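Local coordinates for conserved hypothetical exported protein (Bacteroides fragilis, PDB 4JJA), which has no established function but may act on peptidoglycan as a beta-N-acetylmuramidase, at residues Pro231-Phe236 and Gln252-Pro257; Thr239-Gly244 and His312-Gly317; Asp305-Ala310 and Arg319-Phe324. One frame throughout, in Å; residues are numbered along the deposited sequence.

Overall arrangement
All three contacts lie on one side of the molecule, in the C-terminal NamZ part of the chain, and gather around helix 305-314. Contacts 2 and 3 use that helix directly, their centres about 6 Å apart; contact 1 reaches it through Y306, A310 and D309, the last bonded to Y254. Contacts 1 and 3 are buried: contact 1 joins helix 224-233 and the residues after it to an edge strand through an aromatic pair, whereas contact 3 lodges a phenylalanine against the helix. Contact 2 sits nearer the surface and is thinner, with two apolar touches, one of them through selenium. None of the three has a hydrogen bond across it; the backbone bond between S242 and G255 ties contact 2 to contact 1.

Contact 1: Pro231-Phe236 and Gln252-Pro257; sequences PSICLF and QVYGHP
F236 and Y254 meet ring to ring, and I233 packs beside them. The two ring planes are tilted by 27° and offset, with little overlap, their centroids 5.0 Å from each other. What does the touching is the outer end of F236: its CZ lies 3.6 Å above one face of the Y254 ring, toward the rim, while F236 CE2 comes within 3.4 Å of Y254 CB. Y254 holds its CG between its own backbone N and carbonyl carbon (chi1 66°), which stands the ring up from the strand to meet F236. On the other segment, F236 CG lies opposite its carbonyl carbon (chi1 -74°), directing the phenyl ring at the base of the tyrosine. I233 is a lighter partner. Its CD1 approaches Y254 CD1 obliquely at 4.3 Å, and its CG2 branch reaches V253 O at 4.1 Å. F236 N, in the 3-10 residues 234-236, is hydrogen-bonded to I233 O, so the two side chains come from one turn of the chain. The tyrosine hydroxyl is hydrogen-bonded to D309 OD2. The contact thus ties the segment on helix 224-233 to strand 253-256, an edge strand paired with 284-288, while helix 305-314 packs Y306 against I233 and F236 and A310 against F236.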
loop_
_atom_site.group_PDB
_atom_site.type_symbol
_atom_site.label_atom_id
_atom_site.label_comp_id
_atom_site.label_asym_id
_atom_site.label_seq_id
_atom_site.Cartn_x
_atom_site.Cartn_y
_atom_site.Cartn_z
ATOM N N PRO A 231 6.622 -6.895 -1.564
ATOM C CA PRO A 231 5.840 -7.607 -2.572
ATOM C C PRO A 231 6.046 -9.106 -2.616
ATOM O O PRO A 231 5.118 -9.852 -2.929
ATOM C CB PRO A 231 6.310 -6.967 -3.899
ATOM C CG PRO A 231 6.822 -5.640 -3.493
ATOM C CD PRO A 231 7.419 -5.779 -2.130
ATOM N N SER A 232 7.271 -9.530 -2.333
ATOM C CA SER A 232 7.641 -10.954 -2.349
ATOM C C SER A 232 7.321 -11.614 -1.005
ATOM O O SER A 232 6.713 -12.672 -0.942
ATOM C CB SER A 232 9.140 -11.116 -2.661
ATOM O OG SER A 232 9.464 -10.586 -3.931
ATOM N N ILE A 233 7.672 -10.969 0.065
ATOM C CA ILE A 233 7.605 -11.578 1.394
ATOM C C ILE A 233 6.210 -11.555 2.006
ATOM O O ILE A 233 5.862 -12.466 2.723
ATOM C CB ILE A 233 8.682 -10.931 2.327
ATOM C CG1 ILE A 233 10.058 -11.256 1.779
ATOM C CG2 ILE A 233 8.571 -11.387 3.796
ATOM C CD1 ILE A 233 10.463 -12.720 1.831
ATOM N N CYS A 234 5.381 -10.579 1.676
ATOM C CA CYS A 234 4.030 -10.529 2.217
ATOM C C CYS A 234 3.192 -11.706 1.726
ATOM O O CYS A 234 2.224 -12.051 2.362
ATOM C CB CYS A 234 3.324 -9.191 1.873
ATOM S SG CYS A 234 1.899 -8.839 2.918
ATOM N N LEU A 235 3.599 -12.368 0.637
ATOM C CA LEU A 235 2.903 -13.597 0.239
ATOM C C LEU A 235 2.891 -14.649 1.322
ATOM O O LEU A 235 1.997 -15.517 1.349
ATOM C CB LEU A 235 3.483 -14.110 -1.074
ATOM C CG LEU A 235 3.410 -13.105 -2.244
ATOM C CD1 LEU A 235 4.047 -13.750 -3.490
ATOM C CD2 LEU A 235 1.995 -12.644 -2.530
ATOM N N PHE A 236 3.873 -14.613 2.213
ATOM C CA PHE A 236 3.882 -15.536 3.332
ATOM C C PHE A 236 2.725 -15.367 4.296
ATOM O O PHE A 236 2.443 -16.268 5.076
ATOM C CB PHE A 236 5.201 -15.511 4.108
ATOM C CG PHE A 236 6.364 -16.175 3.420
ATOM C CD1 PHE A 236 6.326 -17.516 3.118
ATOM C CD2 PHE A 236 7.527 -15.483 3.122
ATOM C CE1 PHE A 236 7.416 -18.160 2.586
ATOM C CE2 PHE A 236 8.638 -16.119 2.554
ATOM C CZ PHE A 236 8.555 -17.465 2.273
ATOM N N GLN A 252 11.932 -8.914 6.294
ATOM C CA GLN A 252 13.295 -9.043 5.799
ATOM C C GLN A 252 13.905 -10.402 6.083
ATOM O O GLN A 252 15.083 -10.624 5.862
ATOM C CB GLN A 252 14.178 -7.943 6.385
ATOM C CG GLN A 252 13.751 -6.526 6.009
ATOM C CD GLN A 252 14.218 -5.516 7.013
ATOM O OE1 GLN A 252 15.360 -5.054 6.909
ATOM N NE2 GLN A 252 13.407 -5.225 8.024
ATOM N N VAL A 253 13.079 -11.310 6.624
ATOM C CA VAL A 253 13.432 -12.691 6.955
ATOM C C VAL A 253 12.236 -13.584 6.666
ATOM O O VAL A 253 11.100 -13.077 6.555
ATOM C CB VAL A 253 13.871 -12.825 8.442
ATOM C CG1 VAL A 253 15.002 -11.876 8.839
ATOM C CG2 VAL A 253 12.647 -12.639 9.353
ATOM N N TYR A 254 12.473 -14.888 6.596
ATOM C CA TYR A 254 11.353 -15.823 6.659
ATOM C C TYR A 254 11.791 -17.082 7.364
ATOM O O TYR A 254 12.943 -17.477 7.288
ATOM C CB TYR A 254 10.732 -16.118 5.291
ATOM C CG TYR A 254 11.595 -16.851 4.317
ATOM C CD1 TYR A 254 12.484 -16.151 3.487
ATOM C CD2 TYR A 254 11.536 -18.228 4.186
ATOM C CE1 TYR A 254 13.228 -16.824 2.524
ATOM C CE2 TYR A 254 12.297 -18.888 3.253
ATOM C CZ TYR A 254 13.138 -18.203 2.418
ATOM O OH TYR A 254 13.905 -18.858 1.475
ATOM N N GLY A 255 10.885 -17.711 8.097
ATOM C CA GLY A 255 11.251 -18.934 8.779
ATOM C C GLY A 255 10.075 -19.531 9.525
ATOM O O GLY A 255 9.015 -18.945 9.618
ATOM N N HIS A 256 10.293 -20.719 10.094
ATOM C CA HIS A 256 9.218 -21.462 10.730
ATOM C C HIS A 256 9.848 -22.485 11.667
ATOM O O HIS A 256 10.948 -22.979 11.394
ATOM C CB HIS A 256 8.406 -22.172 9.623
ATOM C CG HIS A 256 7.186 -22.877 10.095
ATOM N ND1 HIS A 256 7.246 -24.124 10.681
ATOM C CD2 HIS A 256 5.901 -22.462 10.168
ATOM C CE1 HIS A 256 6.035 -24.460 11.065
ATOM N NE2 HIS A 256 5.193 -23.478 10.767
ATOM N N PRO A 257 9.159 -22.810 12.774
ATOM C CA PRO A 257 9.779 -23.794 13.699
ATOM C C PRO A 257 10.065 -25.181 13.135
ATOM O O PRO A 257 10.899 -25.883 13.678
ATOM C CB PRO A 257 8.796 -23.894 14.832
ATOM C CG PRO A 257 7.711 -22.983 14.556
ATOM C CD PRO A 257 7.917 -22.248 13.300
#

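Contact 2: Thr239-Gly244 and His312-Gly317; sequences TPVSLG and HNLNMG
P240 and V241 face L314 and the selenomethionine M316, where the end of helix 305-314 meets a loop. M316 is the side chain to follow. Its CB carries CG between the backbone N and the carbonyl carbon (chi1 69°), and neither carbon comes close to the loop. An extended second torsion then brings SE over to the proline, 4.2 Å from P240 CG; proline and selenomethionine run alongside, in opposite senses. The last bond bends (chi3 71°), turning the methyl CE back to its own segment, where it lies 4.0 Å from L314 CD2, with CD1 scarcely farther. That second leucine methyl is in turn the one that meets the loop, since V241 CG2 sits 4.0 Å from L314 CD1, the two side chains crossing at a slant. V241 also presses CG2 on the ring of F320, so the valine touches both the helix, at L314 and A310, and that ring. The helix ends at L314, and the positive phi of N315 turns the chain so that M316 faces the loop. S242 is backbone-bonded to G255, keeping the loop alongside strand 253-256. Two ST turns shape the loop: T239 OG1 accepts from V241 N at 3.0 Å, with an N-H...O angle of 159°, and S242 OG receives G244 N in the same way, a side-chain acceptor taking the amide two residues on each time.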
loop_
_atom_site.group_PDB
_atom_site.type_symbol
_atom_site.label_atom_id
_atom_site.label_comp_id
_atom_site.label_asym_id
_atom_site.label_seq_id
_atom_site.Cartn_x
_atom_site.Cartn_y
_atom_site.Cartn_z
ATOM N N THR A 239 0.374 -18.238 4.316
ATOM C CA THR A 239 1.035 -19.461 4.723
ATOM C C THR A 239 1.241 -19.389 6.221
ATOM O O THR A 239 1.058 -18.322 6.822
ATOM C CB THR A 239 2.435 -19.623 4.049
ATOM O OG1 THR A 239 3.403 -18.822 4.752
ATOM C CG2 THR A 239 2.425 -19.309 2.547
ATOM N N PRO A 240 1.747 -20.461 6.862
ATOM C CA PRO A 240 2.114 -20.389 8.284
ATOM C C PRO A 240 3.507 -19.843 8.595
ATOM O O PRO A 240 3.918 -19.800 9.750
ATOM C CB PRO A 240 2.016 -21.836 8.741
ATOM C CG PRO A 240 1.661 -22.618 7.604
ATOM C CD PRO A 240 1.724 -21.830 6.374
ATOM N N VAL A 241 4.249 -19.466 7.572
ATOM C CA VAL A 241 5.647 -19.052 7.721
ATOM C C VAL A 241 5.685 -17.654 8.341
ATOM O O VAL A 241 4.944 -16.765 7.941
ATOM C CB VAL A 241 6.356 -19.069 6.347
ATOM C CG1 VAL A 241 7.735 -18.561 6.430
ATOM C CG2 VAL A 241 6.314 -20.462 5.751
ATOM N N SER A 242 6.568 -17.447 9.316
ATOM C CA SER A 242 6.800 -16.119 9.859
ATOM C C SER A 242 7.644 -15.303 8.866
ATOM O O SER A 242 8.631 -15.811 8.308
ATOM C CB SER A 242 7.576 -16.183 11.196
ATOM O OG SER A 242 7.946 -14.862 11.635
ATOM N N LEU A 243 7.301 -14.016 8.754
ATOM C CA LEU A 243 8.075 -13.083 7.962
ATOM C C LEU A 243 8.764 -12.047 8.853
ATOM O O LEU A 243 9.191 -10.968 8.393
ATOM C CB LEU A 243 7.231 -12.457 6.858
ATOM C CG LEU A 243 5.904 -11.824 7.242
ATOM C CD1 LEU A 243 6.044 -10.505 7.992
ATOM C CD2 LEU A 243 5.060 -11.594 5.977
ATOM N N GLY A 244 8.883 -12.376 10.147
ATOM C CA GLY A 244 9.664 -11.533 11.048
ATOM C C GLY A 244 8.908 -10.529 11.876
ATOM O O GLY A 244 9.548 -9.727 12.572
ATOM N N HIS A 312 8.631 -26.431 -0.273
ATOM C CA HIS A 312 9.277 -27.710 -0.414
ATOM C C HIS A 312 10.005 -28.149 0.838
ATOM O O HIS A 312 10.128 -29.339 1.093
ATOM C CB HIS A 312 10.233 -27.724 -1.624
ATOM C CG HIS A 312 9.505 -27.666 -2.921
ATOM N ND1 HIS A 312 8.686 -28.682 -3.378
ATOM C CD2 HIS A 312 9.444 -26.686 -3.851
ATOM C CE1 HIS A 312 8.144 -28.321 -4.533
ATOM N NE2 HIS A 312 8.600 -27.112 -4.852
ATOM N N ASN A 313 10.490 -27.207 1.641
ATOM C CA ASN A 313 11.179 -27.591 2.850
ATOM C C ASN A 313 10.220 -28.141 3.887
ATOM O O ASN A 313 10.542 -29.102 4.598
ATOM C CB ASN A 313 11.936 -26.391 3.440
ATOM C CG ASN A 313 12.816 -26.793 4.610
ATOM O OD1 ASN A 313 12.417 -26.685 5.733
ATOM N ND2 ASN A 313 13.961 -27.403 4.333
ATOM N N LEU A 314 9.042 -27.519 4.022
ATOM C CA LEU A 314 8.151 -27.897 5.099
ATOM C C LEU A 314 7.472 -29.247 4.913
ATOM O O LEU A 314 7.063 -29.866 5.897
ATOM C CB LEU A 314 7.113 -26.794 5.332
ATOM C CG LEU A 314 7.633 -25.711 6.224
ATOM C CD1 LEU A 314 6.779 -24.444 6.119
ATOM C CD2 LEU A 314 7.772 -26.179 7.705
ATOM N N ASN A 315 7.265 -29.668 3.663
ATOM C CA ASN A 315 6.673 -31.006 3.399
ATOM C C ASN A 315 5.316 -31.176 3.998
ATOM O O ASN A 315 4.957 -32.285 4.440
ATOM C CB ASN A 315 7.559 -32.140 3.965
ATOM C CG ASN A 315 8.850 -32.275 3.274
ATOM O OD1 ASN A 315 8.908 -32.295 2.060
ATOM N ND2 ASN A 315 9.916 -32.427 4.063
HETATM N N MSE A 316 4.505 -30.129 3.988
HETATM C CA MSE A 316 3.114 -30.280 4.474
HETATM C C MSE A 316 2.088 -30.147 3.368
HETATM O O MSE A 316 0.848 -29.967 3.619
HETATM C CB MSE A 316 2.870 -29.316 5.627
HETATM C CG MSE A 316 2.836 -27.912 5.260
HETATM SE SE MSE A 316 2.260 -26.641 6.693
HETATM C CE MSE A 316 3.800 -26.779 7.786
ATOM N N GLY A 317 2.560 -30.269 2.146
ATOM C CA GLY A 317 1.714 -30.226 0.980
ATOM C C GLY A 317 0.813 -29.005 0.958
ATOM O O GLY A 317 1.219 -27.917 1.290
#

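Contact 3: Asp305-Ala310 and Arg319-Phe324; sequences DYLIDA and RFFRPF
F320 is the bump here, and the hollow lies between L307 and A310, one helical turn apart, in a helix packed by the loop that follows it: the chain doubles back after helix 305-314, and a short 3-10 segment brings F320 to the helix flank. With CG anti to its backbone N (chi1 177°), F320 pushes its ring tip straight in. CE1 settles 3.9 Å from A310 CB, at one wall of the hollow. The other wall is less certain, because L307 has two conformers and its methyl contacts hold for one of them. In that conformer L307 CD1 meets the ring edge, near its plane, 3.8 Å from F320 CE2, and the second methyl, CD2, reaches the edge of the next ring at 4.4 Å from F321 CE1. F321 is itself propped by its neighbour, because F320 CD2 stands 3.6 Å above the centre of one F321 face; Y311 and F325 also meet the F321 ring. T239 packs on F320 as well, while I338 of helix 333-339 touches L307. At the floor of the hollow is backbone: F320 CZ ends 3.8 Å from the carbonyl oxygen of L307.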
loop_
_atom_site.group_PDB
_atom_site.type_symbol
_atom_site.label_atom_id
_atom_site.label_comp_id
_atom_site.label_asym_id
_atom_site.label_seq_id
_atom_site.Cartn_x
_atom_site.Cartn_y
_atom_site.Cartn_z
ATOM N N ASP A 305 11.000 -17.316 -5.262
ATOM C CA ASP A 305 11.986 -18.247 -4.718
ATOM C C ASP A 305 11.722 -18.578 -3.265
ATOM O O ASP A 305 11.957 -19.716 -2.820
ATOM C CB ASP A 305 13.435 -17.698 -4.836
ATOM C CG ASP A 305 14.046 -17.768 -6.225
ATOM O OD1 ASP A 305 13.507 -18.425 -7.101
ATOM O OD2 ASP A 305 15.136 -17.154 -6.404
ATOM N N TYR A 306 11.351 -17.553 -2.480
ATOM C CA TYR A 306 11.256 -17.738 -1.062
ATOM C C TYR A 306 10.069 -18.638 -0.716
ATOM O O TYR A 306 10.175 -19.577 0.092
ATOM C CB TYR A 306 11.130 -16.365 -0.366
ATOM C CG TYR A 306 12.145 -15.349 -0.858
ATOM C CD1 TYR A 306 13.489 -15.648 -0.880
ATOM C CD2 TYR A 306 11.760 -14.089 -1.268
ATOM C CE1 TYR A 306 14.437 -14.716 -1.359
ATOM C CE2 TYR A 306 12.699 -13.150 -1.732
ATOM C CZ TYR A 306 14.038 -13.483 -1.783
ATOM O OH TYR A 306 14.950 -12.523 -2.193
ATOM N N LEU A 307 8.921 -18.345 -1.306
ATOM C CA LEU A 307 7.748 -19.123 -1.107
ATOM C C LEU A 307 7.952 -20.613 -1.505
ATOM O O LEU A 307 7.559 -21.529 -0.794
ATOM C CB LEU A 307 6.658 -18.419 -1.915
ATOM C CG LEU A 307 5.262 -18.965 -1.774
ATOM C CD1 LEU A 307 4.677 -18.704 -0.396
ATOM C CD2 LEU A 307 4.363 -18.362 -2.807
ATOM N N ILE A 308 8.595 -20.791 -2.651
ATOM C CA ILE A 308 8.835 -22.135 -3.166
ATOM C C ILE A 308 9.792 -22.888 -2.261
ATOM O O ILE A 308 9.614 -24.081 -1.966
ATOM C CB ILE A 308 9.292 -22.039 -4.637
ATOM C CG1 ILE A 308 8.139 -21.545 -5.510
ATOM C CG2 ILE A 308 9.931 -23.374 -5.138
ATOM C CD1 ILE A 308 8.514 -21.233 -6.953
ATOM N N ASP A 309 10.822 -22.195 -1.788
ATOM C CA ASP A 309 11.753 -22.792 -0.851
ATOM C C ASP A 309 11.059 -23.311 0.400
ATOM O O ASP A 309 11.268 -24.457 0.810
ATOM C CB ASP A 309 12.816 -21.743 -0.492
ATOM C CG ASP A 309 13.844 -22.228 0.502
ATOM O OD1 ASP A 309 14.429 -23.272 0.212
ATOM O OD2 ASP A 309 14.116 -21.530 1.456
ATOM N N ALA A 310 10.275 -22.443 1.025
ATOM C CA ALA A 310 9.588 -22.850 2.221
ATOM C C ALA A 310 8.596 -23.980 1.995
ATOM O O ALA A 310 8.499 -24.898 2.792
ATOM C CB ALA A 310 8.887 -21.650 2.857
ATOM N N ARG A 319 -1.557 -27.919 2.677
ATOM C CA ARG A 319 -1.829 -27.218 3.925
ATOM C C ARG A 319 -0.901 -26.042 4.174
ATOM O O ARG A 319 -1.188 -25.187 4.997
ATOM C CB ARG A 319 -1.802 -28.192 5.125
ATOM C CG ARG A 319 -2.737 -29.323 5.029
ATOM C CD ARG A 319 -4.142 -28.848 4.673
ATOM N NE ARG A 319 -5.105 -29.976 4.625
ATOM C CZ ARG A 319 -5.871 -30.358 5.630
ATOM N NH1 ARG A 319 -5.856 -29.708 6.785
ATOM N NH2 ARG A 319 -6.707 -31.405 5.461
ATOM N N PHE A 320 0.208 -25.992 3.449
ATOM C CA PHE A 320 1.090 -24.811 3.464
ATOM C C PHE A 320 0.378 -23.533 3.042
ATOM O O PHE A 320 0.722 -22.437 3.479
ATOM C CB PHE A 320 2.259 -25.104 2.522
ATOM C CG PHE A 320 3.222 -23.964 2.371
ATOM C CD1 PHE A 320 4.279 -23.775 3.279
ATOM C CD2 PHE A 320 3.123 -23.129 1.293
ATOM C CE1 PHE A 320 5.165 -22.742 3.100
ATOM C CE2 PHE A 320 4.032 -22.124 1.123
ATOM C CZ PHE A 320 5.035 -21.951 2.024
ATOM N N PHE A 321 -0.567 -23.656 2.127
ATOM C CA PHE A 321 -1.267 -22.490 1.563
ATOM C C PHE A 321 -2.580 -22.325 2.279
ATOM O O PHE A 321 -3.450 -23.170 2.156
ATOM C CB PHE A 321 -1.510 -22.605 0.054
ATOM C CG PHE A 321 -0.258 -22.700 -0.755
ATOM C CD1 PHE A 321 0.456 -21.597 -1.086
ATOM C CD2 PHE A 321 0.199 -23.955 -1.215
ATOM C CE1 PHE A 321 1.631 -21.711 -1.842
ATOM C CE2 PHE A 321 1.333 -24.076 -1.965
ATOM C CZ PHE A 321 2.055 -22.946 -2.296
ATOM N N ARG A 322 -2.737 -21.235 3.005
ATOM C CA ARG A 322 -4.002 -20.879 3.635
ATOM C C ARG A 322 -5.065 -20.771 2.549
ATOM O O ARG A 322 -4.753 -20.422 1.412
ATOM C CB ARG A 322 -3.857 -19.531 4.318
ATOM C CG ARG A 322 -2.981 -19.649 5.574
ATOM C CD ARG A 322 -2.624 -18.385 6.220
ATOM N NE ARG A 322 -2.124 -18.588 7.573
ATOM C CZ ARG A 322 -1.669 -17.617 8.366
ATOM N NH1 ARG A 322 -1.535 -16.369 7.889
ATOM N NH2 ARG A 322 -1.280 -17.931 9.611
ATOM N N PRO A 323 -6.361 -20.946 2.890
ATOM C CA PRO A 323 -7.400 -20.777 1.890
ATOM C C PRO A 323 -7.287 -19.438 1.140
ATOM O O PRO A 323 -7.525 -19.361 -0.081
ATOM C CB PRO A 323 -8.660 -20.897 2.713
ATOM C CG PRO A 323 -8.289 -21.871 3.781
ATOM C CD PRO A 323 -6.875 -21.495 4.163
ATOM N N PHE A 324 -6.948 -18.403 1.886
ATOM C CA PHE A 324 -6.918 -17.052 1.361
ATOM C C PHE A 324 -5.637 -16.661 0.671
ATOM O O PHE A 324 -5.492 -15.494 0.300
ATOM C CB PHE A 324 -7.386 -16.067 2.410
ATOM C CG PHE A 324 -6.595 -16.123 3.687
ATOM C CD1 PHE A 324 -5.375 -15.466 3.801
ATOM C CD2 PHE A 324 -7.063 -16.845 4.776
ATOM C CE1 PHE A 324 -4.668 -15.498 4.969
ATOM C CE2 PHE A 324 -6.328 -16.858 5.969
ATOM C CZ PHE A 324 -5.155 -16.172 6.029
#